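Maleylpyruvate isomerase (Ralstonia sp., PDB 2V6K) catalyses the glutathione-dependent isomerization of maleylpyruvate to fumarylpyruvate in naphthalene degradation, working as a homodimeric zeta-class member of the glutathione transferase superfamily. Local coordinates at residues A[3-8]-A[15-20]; A[33-38]-A[52-57]. One frame throughout, in Å; residues are numbered along the deposited sequence.

Contact 1 of 2, residues A[3-8]-A[15-20]; sequences MKLYNF and HRLRIA
Leu-5 meets the helix with both of its methyl branches. CD1 packs on Leu-17 CD2 at 3.6 Å, the two leucines lying alongside with their ends pointing opposite ways. Its other branch, CD2, sits 3.7 Å from Arg-18 CG, where the arginine chain runs roughly perpendicular to the leucine. Just past the strand's end, at Phe-8, the contact turns polar. Arg-18 NH1 donates to the carbonyl oxygen Phe-8 O over 3.0 Å, with an N-H...O angle of 155°. The oxygen lies in the guanidinium plane, whereas the nitrogen stands well above the carbonyl plane, 53° out of it. A bend at chi3 (-54°) folds the arginine back, and one face of its guanidinium rests over His-15 CA, off toward the rim. The Asn-7 amide lies close by, but its modelled orientation is doubtful.

Outward from this shell, Arg-18 NE donates to Ala-205 O and NH2 to Trp-9 O, while Tyr-30 of the next strand touches the arginine chain. The helix runs nearly antiparallel to strand 4-7, as expected for the first strand and helix of the beta-alpha-beta unit in this thioredoxin-like domain. With NE, NH1 and NH2 each given to a backbone carbonyl, the buried guanidinium has its rotation fixed, and its charge is probably steadied by those three dipoles; it thereby ties the strand's end and the loop after it to the helix and the C-terminal region.

Contact 2 of 2, residues A[33-38]-A[52-57]; sequences VHLGKE and QLVPAL. With TGG (gamma-glutamyl-S-(1,2-dicarboxyethyl)cysteinylglycine), chain C.
Leu-35 and Val-54 touch through aliphatic carbons alone; the flat groups lie to one side. The His-34 ring has Lys-37 CG over one face, off toward the rim, and Gly-36 N in plane at its edge, and it also meets the Phe-8 ring with the planes steeply inclined. In the contact proper, Leu-35 and Val-54 reach tip to tip, Leu-35 CD1 lying 3.9 Å from Val-54 CG2. Val-54 CG1, set anti to its carbonyl carbon, reaches Val-33 CB at 4.1 Å while still bordering Leu-35 CD2. CG2 is thus left between the backbone N and C, facing both Leu-35 and the ligand.

The bound glutathione conjugate lies against the same residues. Val-54 N donates to TGG OC2 over 2.8 Å at 170°, and TGG NN2 donates back to Val-54 O over 2.8 Å at 173°. This nearly straight pair holds the cysteinyl part like an added antiparallel strand, the glutathione-binding feature of this superfamily, made just before the cis-Pro-55. Val-54 O also accepts from Thr-13 OG1. Leu-35 CD1 presses on the thioether, 3.3 Å from TGG SG2.

Segment 33-38 follows strand 29-32 and makes a type I turn from Leu-35 to Glu-38. Phe-45 of helix 43-48 backs both valines, Pro-55 leans on helix 12-24, and Leu-53 packs on Asp-104 of the second subunit, before the chain enters strand 56-58.

Overall arrangement
Both contacts are buried and belong to the N-terminal, thioredoxin-like domain, their centres about 11 Å apart. Contact 1 joins the inner strand 4-7 to the helix on one side of the sheet, mixing leucine packing with a guanidinium that grips backbone carbonyls. The centre of contact 2 lies about 14 Å from the centre of the chain, that of contact 1 about 10 Å; in contact 2 the touching residues all lie in loops and meet by apolar packing, and its polar bonds go to the ligand. Tyr-6 N lies 2.8 Å from Ala-56 O, and Asn-7 O is 2.8 Å from Val-33 N, both probable hydrogen bonds. Strand 4-7 thus bonds to both segments of contact 2, consistent with helping to place them beside the glutathione site.

Contact 1 of 2, residues A[3-8]-A[15-20]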
ATOM      1  N   MET A   3      16.809  16.325 -10.261  1.00 20.53           N
ATOM      2  CA  MET A   3      15.595  15.531 -10.078  1.00 16.35           C
ATOM      3  C   MET A   3      14.378  16.092 -10.794  1.00 12.67           C
ATOM      4  O   MET A   3      14.116  17.295 -10.765  1.00 11.31           O
ATOM      5  CB  MET A   3      15.298  15.319  -8.599  1.00 17.75           C
ATOM      6  CG  MET A   3      15.810  13.987  -8.084  1.00 22.12           C
ATOM      7  SD  MET A   3      15.659  13.749  -6.310  1.00 26.62           S
ATOM      8  CE  MET A   3      14.157  14.653  -5.972  1.00 18.79           C
ATOM      9  N   LYS A   4      13.650  15.191 -11.445  1.00  8.62           N
ATOM     10  CA  LYS A   4      12.461  15.539 -12.215  1.00  6.98           C
ATOM     11  C   LYS A   4      11.286  14.748 -11.668  1.00  5.90           C
ATOM     12  O   LYS A   4      11.328  13.514 -11.613  1.00  6.83           O
ATOM     13  CB  LYS A   4      12.666  15.213 -13.696  1.00  7.20           C
ATOM     14  CG  LYS A   4      13.774  16.014 -14.370  1.00  9.40           C
ATOM     15  CD  LYS A   4      14.066  15.488 -15.765  1.00 13.81           C
ATOM     16  CE  LYS A   4      15.278  16.180 -16.365  1.00 16.64           C
ATOM     17  NZ  LYS A   4      15.755  15.497 -17.598  1.00 20.58           N
ATOM     18  N   LEU A   5      10.248  15.464 -11.252  1.00  5.37           N
ATOM     19  CA  LEU A   5       9.060  14.840 -10.696  1.00  5.33           C
ATOM     20  C   LEU A   5       7.937  14.810 -11.725  1.00  5.01           C
ATOM     21  O   LEU A   5       7.367  15.851 -12.060  1.00  5.05           O
ATOM     22  CB  LEU A   5       8.604  15.580  -9.437  1.00  5.45           C
ATOM     23  CG  LEU A   5       7.319  15.045  -8.791  1.00  6.35           C
ATOM     24  CD1 LEU A   5       7.514  13.647  -8.225  1.00  8.06           C
ATOM     25  CD2 LEU A   5       6.800  15.993  -7.718  1.00  7.54           C
ATOM     26  N   TYR A   6       7.632  13.614 -12.223  1.00  4.10           N
ATOM     27  CA  TYR A   6       6.524  13.421 -13.151  1.00  3.97           C
ATOM     28  C   TYR A   6       5.267  13.243 -12.325  1.00  4.20           C
ATOM     29  O   TYR A   6       5.134  12.266 -11.596  1.00  4.82           O
ATOM     30  CB  TYR A   6       6.766  12.197 -14.029  1.00  4.71           C
ATOM     31  CG  TYR A   6       7.907  12.376 -14.996  1.00  4.02           C
ATOM     32  CD1 TYR A   6       7.689  12.921 -16.258  1.00  5.77           C
ATOM     33  CD2 TYR A   6       9.209  12.015 -14.646  1.00  5.93           C
ATOM     34  CE1 TYR A   6       8.733  13.095 -17.151  1.00  6.44           C
ATOM     35  CE2 TYR A   6      10.261  12.182 -15.534  1.00  6.67           C
ATOM     36  CZ  TYR A   6      10.015  12.726 -16.782  1.00  5.19           C
ATOM     37  OH  TYR A   6      11.054  12.896 -17.672  1.00  8.35           O
ATOM     38  N   ASN A   7       4.356  14.204 -12.417  1.00  4.46           N
ATOM     39  CA  ASN A   7       3.215  14.231 -11.521  1.00  4.95           C
ATOM     40  C   ASN A   7       2.102  15.140 -12.038  1.00  4.95           C
ATOM     41  O   ASN A   7       2.188  15.646 -13.153  1.00  5.24           O
ATOM     42  CB  ASN A   7       3.665  14.571 -10.087  1.00  5.25           C
ATOM     43  CG  ASN A   7       3.971  16.040  -9.883  1.00  4.62           C
ATOM     44  OD1 ASN A   7       4.690  16.679 -10.668  1.00  8.06           O
ATOM     45  ND2 ASN A   7       3.435  16.587  -8.812  1.00  3.97           N
ATOM     46  N   PHE A   8       1.049  15.308 -11.243  1.00  4.98           N
ATOM     47  CA  PHE A   8      -0.145  16.032 -11.667  1.00  4.10           C
ATOM     48  C   PHE A   8      -0.678  16.794 -10.468  1.00  4.76           C
ATOM     49  O   PHE A   8      -0.587  16.319  -9.339  1.00  4.34           O
ATOM     50  CB  PHE A   8      -1.167  15.015 -12.185  1.00  4.44           C
ATOM     51  CG  PHE A   8      -2.454  15.611 -12.715  1.00  4.44           C
ATOM     52  CD1 PHE A   8      -2.482  16.372 -13.883  1.00  4.87           C
ATOM     53  CD2 PHE A   8      -3.654  15.347 -12.067  1.00  4.96           C
ATOM     54  CE1 PHE A   8      -3.696  16.876 -14.378  1.00  5.54           C
ATOM     55  CE2 PHE A   8      -4.864  15.846 -12.547  1.00  3.79           C
ATOM     56  CZ  PHE A   8      -4.885  16.610 -13.706  1.00  5.46           C
ATOM     57  N   HIS A  15       0.624  14.628  -4.597  1.00  4.49           N
ATOM     58  CA  HIS A  15       0.545  15.520  -3.443  1.00  4.25           C
ATOM     59  C   HIS A  15       1.344  14.941  -2.268  1.00  4.33           C
ATOM     60  O   HIS A  15       2.149  15.651  -1.648  1.00  4.26           O
ATOM     61  CB  HIS A  15      -0.950  15.687  -3.126  1.00  4.11           C
ATOM     62  CG  HIS A  15      -1.276  16.671  -2.047  1.00  3.93           C
ATOM     63  ND1 HIS A  15      -2.576  16.881  -1.638  1.00  5.28           N
ATOM     64  CD2 HIS A  15      -0.501  17.479  -1.280  1.00  4.49           C
ATOM     65  CE1 HIS A  15      -2.589  17.777  -0.668  1.00  4.84           C
ATOM     66  NE2 HIS A  15      -1.345  18.160  -0.435  1.00  4.65           N
ATOM     67  N   ARG A  16       1.134  13.651  -1.994  1.00  4.50           N
ATOM     68  CA  ARG A  16       1.845  12.914  -0.952  1.00  4.88           C
ATOM     69  C   ARG A  16       3.364  13.054  -1.094  1.00  5.07           C
ATOM     70  O   ARG A  16       4.070  13.390  -0.135  1.00  5.23           O
ATOM     71  CB  ARG A  16       1.411  11.446  -1.040  1.00  4.98           C
ATOM     72  CG  ARG A  16       1.969  10.487   0.002  1.00  4.65           C
ATOM     73  CD  ARG A  16       1.775   9.056  -0.466  1.00  5.40           C
ATOM     74  NE  ARG A  16       0.357   8.710  -0.533  1.00  4.63           N
ATOM     75  CZ  ARG A  16      -0.116   7.574  -1.038  1.00  5.93           C
ATOM     76  NH1 ARG A  16       0.712   6.679  -1.570  1.00  6.38           N
ATOM     77  NH2 ARG A  16      -1.423   7.336  -1.022  1.00  5.80           N
ATOM     78  N   LEU A  17       3.861  12.802  -2.299  1.00  4.42           N
ATOM     79  CA  LEU A  17       5.292  12.878  -2.546  1.00  4.43           C
ATOM     80  C   LEU A  17       5.800  14.322  -2.527  1.00  4.73           C
ATOM     81  O   LEU A  17       6.899  14.590  -2.022  1.00  5.04           O
ATOM     82  CB  LEU A  17       5.649  12.164  -3.853  1.00  5.55           C
ATOM     83  CG  LEU A  17       7.121  12.186  -4.278  1.00  3.88           C
ATOM     84  CD1 LEU A  17       8.043  11.711  -3.156  1.00  6.92           C
ATOM     85  CD2 LEU A  17       7.313  11.327  -5.503  1.00  5.53           C
ATOM     86  N   ARG A  18       5.006  15.253  -3.049  1.00  4.31           N
ATOM     87  CA  ARG A  18       5.403  16.662  -3.004  1.00  4.51           C
ATOM     88  C   ARG A  18       5.597  17.134  -1.572  1.00  4.44           C
ATOM     89  O   ARG A  18       6.531  17.885  -1.293  1.00  5.22           O
ATOM     90  CB  ARG A  18       4.397  17.564  -3.726  1.00  4.28           C
ATOM     91  CG  ARG A  18       4.404  17.413  -5.242  1.00  4.97           C
ATOM     92  CD  ARG A  18       3.540  18.467  -5.937  1.00  5.74           C
ATOM     93  NE  ARG A  18       2.154  18.545  -5.465  1.00  5.52           N
ATOM     94  CZ  ARG A  18       1.086  18.105  -6.134  1.00  4.59           C
ATOM     95  NH1 ARG A  18       1.213  17.498  -7.315  1.00  5.35           N
ATOM     96  NH2 ARG A  18      -0.120  18.264  -5.609  1.00  5.83           N
ATOM     97  N   ILE A  19       4.729  16.698  -0.658  1.00  4.44           N
ATOM     98  CA  ILE A  19       4.881  17.084   0.749  1.00  3.94           C
ATOM     99  C   ILE A  19       6.222  16.590   1.286  1.00  4.30           C
ATOM    100  O   ILE A  19       6.957  17.352   1.909  1.00  4.34           O
ATOM    101  CB  ILE A  19       3.735  16.565   1.647  1.00  4.36           C
ATOM    102  CG1 ILE A  19       2.384  17.154   1.223  1.00  4.62           C
ATOM    103  CG2 ILE A  19       4.016  16.907   3.109  1.00  5.78           C
ATOM    104  CD1 ILE A  19       1.174  16.400   1.791  1.00  5.14           C
ATOM    105  N   ALA A  20       6.538  15.325   1.035  1.00  4.60           N
ATOM    106  CA  ALA A  20       7.785  14.736   1.525  1.00  4.63           C
ATOM    107  C   ALA A  20       9.007  15.455   0.949  1.00  4.81           C
ATOM    108  O   ALA A  20       9.940  15.785   1.686  1.00  5.38           O
ATOM    109  CB  ALA A  20       7.835  13.248   1.209  1.00  5.39           C
TER

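Contact 2 of 2, residues A[33-38]-A[52-57]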
ATOM      1  N   VAL A  33       2.178  15.620 -15.959  1.00  5.06           N
ATOM      2  CA  VAL A  33       1.626  14.557 -16.777  1.00  5.43           C
ATOM      3  C   VAL A  33       0.122  14.700 -16.616  1.00  5.75           C
ATOM      4  O   VAL A  33      -0.427  14.451 -15.539  1.00  6.44           O
ATOM      5  CB  VAL A  33       2.119  13.171 -16.302  1.00  5.71           C
ATOM      6  CG1 VAL A  33       1.493  12.062 -17.147  1.00  7.08           C
ATOM      7  CG2 VAL A  33       3.643  13.094 -16.375  1.00  7.71           C
ATOM      8  N   HIS A  34      -0.539  15.145 -17.683  1.00  4.95           N
ATOM      9  CA  HIS A  34      -1.946  15.509 -17.591  1.00  4.99           C
ATOM     10  C   HIS A  34      -2.844  14.277 -17.619  1.00  5.14           C
ATOM     11  O   HIS A  34      -3.091  13.690 -18.676  1.00  5.15           O
ATOM     12  CB  HIS A  34      -2.337  16.493 -18.696  1.00  5.60           C
ATOM     13  CG  HIS A  34      -3.573  17.265 -18.382  1.00  5.36           C
ATOM     14  ND1 HIS A  34      -4.750  16.656 -17.999  1.00  6.18           N
ATOM     15  CD2 HIS A  34      -3.820  18.595 -18.383  1.00  6.30           C
ATOM     16  CE1 HIS A  34      -5.665  17.580 -17.772  1.00  6.29           C
ATOM     17  NE2 HIS A  34      -5.126  18.765 -17.998  1.00  6.87           N
ATOM     18  N   LEU A  35      -3.324  13.881 -16.445  1.00  4.56           N
ATOM     19  CA  LEU A  35      -4.118  12.663 -16.320  1.00  5.07           C
ATOM     20  C   LEU A  35      -5.477  12.767 -16.993  1.00  4.94           C
ATOM     21  O   LEU A  35      -6.002  11.771 -17.484  1.00  5.24           O
ATOM     22  CB  LEU A  35      -4.288  12.280 -14.851  1.00  5.37           C
ATOM     23  CG  LEU A  35      -2.996  12.179 -14.036  1.00  5.51           C
ATOM     24  CD1 LEU A  35      -3.330  11.797 -12.618  1.00  8.00           C
ATOM     25  CD2 LEU A  35      -2.025  11.178 -14.638  1.00  6.92           C
ATOM     26  N   GLY A  36      -6.042  13.973 -17.016  1.00  5.39           N
ATOM     27  CA  GLY A  36      -7.324  14.188 -17.693  1.00  5.14           C
ATOM     28  C   GLY A  36      -7.219  13.958 -19.193  1.00  4.76           C
ATOM     29  O   GLY A  36      -8.146  13.436 -19.826  1.00  5.19           O
ATOM     30  N   LYS A  37      -6.080  14.353 -19.760  1.00  4.47           N
ATOM     31  CA  LYS A  37      -5.770  14.115 -21.170  1.00  4.75           C
ATOM     32  C   LYS A  37      -5.201  12.715 -21.383  1.00  5.04           C
ATOM     33  O   LYS A  37      -4.814  12.364 -22.501  1.00  6.58           O
ATOM     34  CB  LYS A  37      -4.754  15.149 -21.674  1.00  5.44           C
ATOM     35  CG  LYS A  37      -5.234  16.594 -21.643  1.00  5.63           C
ATOM     36  CD  LYS A  37      -4.155  17.514 -22.230  1.00  7.97           C
ATOM     37  CE  LYS A  37      -4.532  18.977 -22.145  1.00  9.58           C
ATOM     38  NZ  LYS A  37      -3.425  19.824 -22.684  1.00 12.08           N
ATOM     39  N   GLU A  38      -5.128  11.935 -20.302  1.00  5.17           N
ATOM     40  CA  GLU A  38      -4.612  10.561 -20.324  1.00  6.25           C
ATOM     41  C   GLU A  38      -3.175  10.463 -20.856  1.00  5.82           C
ATOM     42  O   GLU A  38      -2.786   9.482 -21.498  1.00  6.40           O
ATOM     43  CB  GLU A  38      -5.597   9.601 -21.016  1.00  9.13           C
ATOM     44  CG  GLU A  38      -6.945   9.557 -20.270  1.00 12.54           C
ATOM     45  CD  GLU A  38      -7.905   8.477 -20.749  1.00 15.88           C
ATOM     46  OE1 GLU A  38      -7.854   8.098 -21.936  1.00 18.24           O
ATOM     47  OE2 GLU A  38      -8.734   8.028 -19.928  1.00 19.65           O
ATOM     48  N   GLN A  52       2.544   3.084 -15.670  1.00  5.64           N
ATOM     49  CA  GLN A  52       1.720   4.170 -16.219  1.00  6.06           C
ATOM     50  C   GLN A  52       0.806   4.816 -15.175  1.00  6.22           C
ATOM     51  O   GLN A  52      -0.385   5.060 -15.404  1.00  7.00           O
ATOM     52  CB  GLN A  52       0.972   3.708 -17.470  1.00  6.46           C
ATOM     53  CG  GLN A  52       1.942   3.525 -18.629  1.00  8.85           C
ATOM     54  CD  GLN A  52       1.295   3.020 -19.885  1.00 11.14           C
ATOM     55  OE1 GLN A  52       0.966   1.841 -19.993  1.00 12.43           O
ATOM     56  NE2 GLN A  52       1.131   3.905 -20.861  1.00 10.90           N
ATOM     57  N   LEU A  53       1.394   5.084 -14.012  1.00  6.03           N
ATOM     58  CA  LEU A  53       0.749   5.850 -12.948  1.00  6.29           C
ATOM     59  C   LEU A  53       1.709   6.924 -12.464  1.00  6.12           C
ATOM     60  O   LEU A  53       2.920   6.843 -12.707  1.00  7.55           O
ATOM     61  CB  LEU A  53       0.370   4.941 -11.775  1.00  6.25           C
ATOM     62  CG  LEU A  53      -0.574   3.771 -12.076  1.00  5.93           C
ATOM     63  CD1 LEU A  53      -0.626   2.811 -10.889  1.00  6.89           C
ATOM     64  CD2 LEU A  53      -1.973   4.256 -12.445  1.00  6.79           C
ATOM     65  N   VAL A  54       1.171   7.933 -11.788  1.00  5.62           N
ATOM     66  CA  VAL A  54       2.015   8.975 -11.200  1.00  5.64           C
ATOM     67  C   VAL A  54       1.994   8.887  -9.672  1.00  5.75           C
ATOM     68  O   VAL A  54       1.028   8.387  -9.092  1.00  5.30           O
ATOM     69  CB  VAL A  54       1.633  10.406 -11.692  1.00  6.40           C
ATOM     70  CG1 VAL A  54       1.833  10.532 -13.208  1.00  7.01           C
ATOM     71  CG2 VAL A  54       0.206  10.783 -11.288  1.00  6.58           C
ATOM     72  N   PRO A  55       3.058   9.364  -9.006  1.00  5.08           N
ATOM     73  CA  PRO A  55       4.257  10.002  -9.540  1.00  4.94           C
ATOM     74  C   PRO A  55       5.371   9.042  -9.939  1.00  4.98           C
ATOM     75  O   PRO A  55       5.375   7.876  -9.539  1.00  6.26           O
ATOM     76  CB  PRO A  55       4.719  10.856  -8.356  1.00  5.12           C
ATOM     77  CG  PRO A  55       4.388   9.995  -7.165  1.00  5.34           C
ATOM     78  CD  PRO A  55       3.073   9.331  -7.530  1.00  5.52           C
ATOM     79  N   ALA A  56       6.305   9.568 -10.725  1.00  6.03           N
ATOM     80  CA  ALA A  56       7.595   8.938 -10.952  1.00  5.25           C
ATOM     81  C   ALA A  56       8.645  10.008 -10.722  1.00  5.43           C
ATOM     82  O   ALA A  56       8.430  11.173 -11.045  1.00  6.28           O
ATOM     83  CB  ALA A  56       7.692   8.379 -12.361  1.00  7.02           C
ATOM     84  N   LEU A  57       9.777   9.611 -10.154  1.00  5.52           N
ATOM     85  CA  LEU A  57      10.831  10.556  -9.822  1.00  5.44           C
ATOM     86  C   LEU A  57      12.114  10.150 -10.526  1.00  5.12           C
ATOM     87  O   LEU A  57      12.707   9.113 -10.209  1.00  5.38           O
ATOM     88  CB  LEU A  57      11.026  10.611  -8.301  1.00  5.12           C
ATOM     89  CG  LEU A  57      12.027  11.641  -7.766  1.00  4.71           C
ATOM     90  CD1 LEU A  57      11.566  13.066  -8.057  1.00  7.56           C
ATOM     91  CD2 LEU A  57      12.244  11.445  -6.277  1.00  8.09           C
TER
HETATM   92  OC1 TGG C1213       1.684   5.364  -4.506  1.00  8.53           O
HETATM   93  CO1 TGG C1213       1.950   5.045  -5.682  1.00  7.71           C
HETATM   94  OT1 TGG C1213       2.814   5.616  -6.378  1.00  7.87           O
HETATM   95  CA1 TGG C1213       1.190   3.892  -6.275  1.00  7.94           C
HETATM   96  NN1 TGG C1213       0.946   2.873  -5.260  1.00  8.80           N
HETATM   97  CB1 TGG C1213      -0.161   4.352  -6.812  1.00  8.71           C
HETATM   98  CG1 TGG C1213       0.005   5.326  -7.966  1.00  7.87           C
HETATM   99  CD1 TGG C1213      -1.270   5.609  -8.749  1.00 11.53           C
HETATM  100  OE1 TGG C1213      -2.460   5.152  -8.153  1.00  8.77           O
HETATM  101  NN2 TGG C1213      -1.350   6.997  -9.081  1.00  7.78           N
HETATM  102  CA2 TGG C1213      -2.571   7.637  -9.490  1.00  7.01           C
HETATM  103  CO2 TGG C1213      -2.654   7.315 -10.976  1.00  9.77           C
HETATM  104  OC2 TGG C1213      -1.661   7.935 -11.755  1.00  8.13           O
HETATM  105  NN3 TGG C1213      -3.968   7.376 -11.540  1.00  8.27           N
HETATM  106  CA3 TGG C1213      -4.137   7.315 -12.978  1.00  8.57           C
HETATM  107  CO3 TGG C1213      -5.240   6.352 -13.315  1.00  9.97           C
HETATM  108  OC3 TGG C1213      -5.836   5.761 -12.393  1.00  8.78           O
HETATM  109  OT3 TGG C1213      -5.509   6.209 -14.530  1.00 10.18           O
HETATM  110  CB2 TGG C1213      -2.355   9.079  -9.077  1.00  8.39           C
HETATM  111  SG2 TGG C1213      -3.516  10.239  -9.686  1.00  9.73           S
HETATM  112  CD2 TGG C1213      -5.090   9.982  -8.940  1.00  9.76           C
HETATM  113  CE2 TGG C1213      -5.054  10.434  -7.499  1.00 12.94           C
HETATM  114  OE2 TGG C1213      -5.646  11.481  -7.150  1.00 13.45           O
HETATM  115  OF2 TGG C1213      -4.418   9.742  -6.671  1.00 14.73           O
HETATM  116  CF2 TGG C1213      -6.055  10.797  -9.801  1.00 11.69           C
HETATM  117  CH2 TGG C1213      -7.511  10.584  -9.469  1.00 12.64           C
HETATM  118  OI2 TGG C1213      -7.843   9.605  -8.778  1.00 11.33           O
HETATM  119  OJ2 TGG C1213      -8.334  11.425  -9.902  1.00 14.59           O